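Local coordinates for protein GTP cyclohydrolase 1 type 2 homolog (PDB 1NMO) that may take part in breaking down radiation-damaged nucleotides and forms a ring-shaped homohexamer whose subunits each carry a dinuclear metal site, at residues A[26-31]-A[65-70]. Numbering follows the deposited sequence.
Sequences GLQVEG and GYFWKG
Q28 reaches across to the backbone of Y66 and grips it with its amide oxygen: Y66 N donates to Q28 OE1 over 2.7 Å, a nearly straight bond (171°) that arrives in the carbonyl plane, on a lone pair. With CG anti to the carbonyl carbon (chi1 -58°) and the chain extended beyond it, the amide is carried across to the loop. A glutamine suits this place since its other amide atom is a donor: Q28 NE2 bonds to P24 O and to a water 2.9 Å away, which in turn donates to Y66 O. With OE1 accepting and NE2 donating, the amide is held in one of its two flip states. G65 lies close against the same oxygen, its CA 3.5 Å from Q28 OE1; a CB there would run into OE1, which suits glycine. Q28 and V29 form a classic beta bulge opposite L93, in strand 26-29, outermost within the chain in a mixed sheet, and the partner loop follows strand 59-62 directly after the metal ligands H63 and H64. F67 turns a ring edge to the bulge, its CE2 3.4 Å from Q28 O, and its flat apolar ring can at the same time rest one face on Y66 CB. The branched V29 offers CG2 near the same edge, 4.1 Å from F67 CE2. The Y66 ring packs on R82, L83 and L86 of helix 78-88, and its hydroxyl is hydrogen-bonded to A44 O.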
# COMPACT_ATOMS: atom_id res chain seq x y z
N GLY A 26 -37.29 -14.56 -21.72
CA GLY A 26 -38.56 -13.84 -21.71
C GLY A 26 -38.93 -13.35 -20.32
O GLY A 26 -38.03 -12.99 -19.53
N LEU A 27 -40.24 -13.36 -19.99
CA LEU A 27 -40.71 -12.91 -18.64
C LEU A 27 -40.29 -13.99 -17.64
O LEU A 27 -40.79 -15.10 -17.75
CB LEU A 27 -42.24 -12.91 -18.58
CG LEU A 27 -42.84 -11.62 -18.11
CD1 LEU A 27 -44.25 -11.89 -17.65
CD2 LEU A 27 -42.03 -11.00 -17.04
N GLN A 28 -39.41 -13.73 -16.69
CA GLN A 28 -39.14 -14.85 -15.79
C GLN A 28 -39.91 -14.70 -14.47
O GLN A 28 -40.15 -15.67 -13.76
CB GLN A 28 -37.66 -14.96 -15.49
CG GLN A 28 -36.80 -15.14 -16.76
CD GLN A 28 -35.36 -15.37 -16.36
OE1 GLN A 28 -34.99 -15.18 -15.18
NE2 GLN A 28 -34.53 -15.80 -17.31
N VAL A 29 -40.31 -13.49 -14.12
CA VAL A 29 -41.04 -13.36 -12.85
C VAL A 29 -42.04 -12.31 -13.18
O VAL A 29 -41.68 -11.17 -13.45
CB VAL A 29 -40.12 -12.89 -11.69
CG1 VAL A 29 -40.92 -12.93 -10.36
CG2 VAL A 29 -38.85 -13.83 -11.59
N GLU A 30 -43.30 -12.69 -13.23
CA GLU A 30 -44.36 -11.75 -13.55
C GLU A 30 -44.63 -10.74 -12.44
O GLU A 30 -44.58 -11.08 -11.27
CB GLU A 30 -45.63 -12.52 -13.80
CG GLU A 30 -46.66 -11.80 -14.54
CD GLU A 30 -47.97 -12.56 -14.51
OE1 GLU A 30 -47.94 -13.81 -14.26
OE2 GLU A 30 -49.02 -11.90 -14.75
N GLY A 31 -44.95 -9.51 -12.86
CA GLY A 31 -45.28 -8.40 -11.97
C GLY A 31 -46.47 -7.59 -12.51
O GLY A 31 -47.39 -8.18 -13.11
N GLY A 65 -30.63 -13.99 -15.70
CA GLY A 65 -31.73 -13.95 -14.75
C GLY A 65 -31.67 -15.17 -13.90
O GLY A 65 -30.57 -15.52 -13.46
N TYR A 66 -32.80 -15.87 -13.69
CA TYR A 66 -32.80 -17.04 -12.79
C TYR A 66 -33.23 -18.37 -13.43
O TYR A 66 -33.33 -18.49 -14.65
CB TYR A 66 -33.74 -16.77 -11.60
CG TYR A 66 -33.55 -15.43 -10.89
CD1 TYR A 66 -32.32 -14.89 -10.77
CD2 TYR A 66 -34.65 -14.71 -10.35
CE1 TYR A 66 -32.14 -13.64 -10.15
CE2 TYR A 66 -34.46 -13.46 -9.72
CZ TYR A 66 -33.18 -12.94 -9.64
OH TYR A 66 -32.86 -11.67 -9.13
N PHE A 67 -33.45 -19.37 -12.58
CA PHE A 67 -33.98 -20.68 -13.03
C PHE A 67 -33.11 -21.41 -14.03
O PHE A 67 -33.63 -21.90 -15.04
CB PHE A 67 -35.34 -20.42 -13.64
CG PHE A 67 -36.19 -19.52 -12.80
CD1 PHE A 67 -36.32 -19.77 -11.44
CD2 PHE A 67 -36.84 -18.43 -13.34
CE1 PHE A 67 -37.09 -18.94 -10.63
CE2 PHE A 67 -37.59 -17.62 -12.56
CZ PHE A 67 -37.72 -17.89 -11.18
N TRP A 68 -31.80 -21.41 -13.79
CA TRP A 68 -30.82 -22.12 -14.63
C TRP A 68 -31.05 -23.65 -14.51
O TRP A 68 -31.39 -24.19 -13.41
CB TRP A 68 -29.39 -21.79 -14.19
CG TRP A 68 -29.07 -20.36 -14.44
CD1 TRP A 68 -29.31 -19.30 -13.58
CD2 TRP A 68 -28.70 -19.75 -15.72
NE1 TRP A 68 -29.15 -18.08 -14.25
CE2 TRP A 68 -28.77 -18.32 -15.54
CE3 TRP A 68 -28.33 -20.26 -17.00
CZ2 TRP A 68 -28.47 -17.40 -16.60
CZ3 TRP A 68 -28.04 -19.35 -18.04
CH2 TRP A 68 -28.11 -17.93 -17.83
N LYS A 69 -30.81 -24.33 -15.64
CA LYS A 69 -31.00 -25.74 -15.67
C LYS A 69 -30.11 -26.42 -14.63
O LYS A 69 -28.87 -26.15 -14.50
CB LYS A 69 -30.73 -26.32 -17.08
CG LYS A 69 -31.46 -27.67 -17.34
CD LYS A 69 -32.58 -27.58 -18.46
CE LYS A 69 -32.17 -26.72 -19.71
NZ LYS A 69 -31.09 -27.30 -20.61
N GLY A 70 -30.79 -27.25 -13.83
CA GLY A 70 -30.11 -28.00 -12.79
C GLY A 70 -29.99 -27.41 -11.40
O GLY A 70 -29.61 -28.17 -10.54
O HOH W 1 -31.91 -16.73 -16.68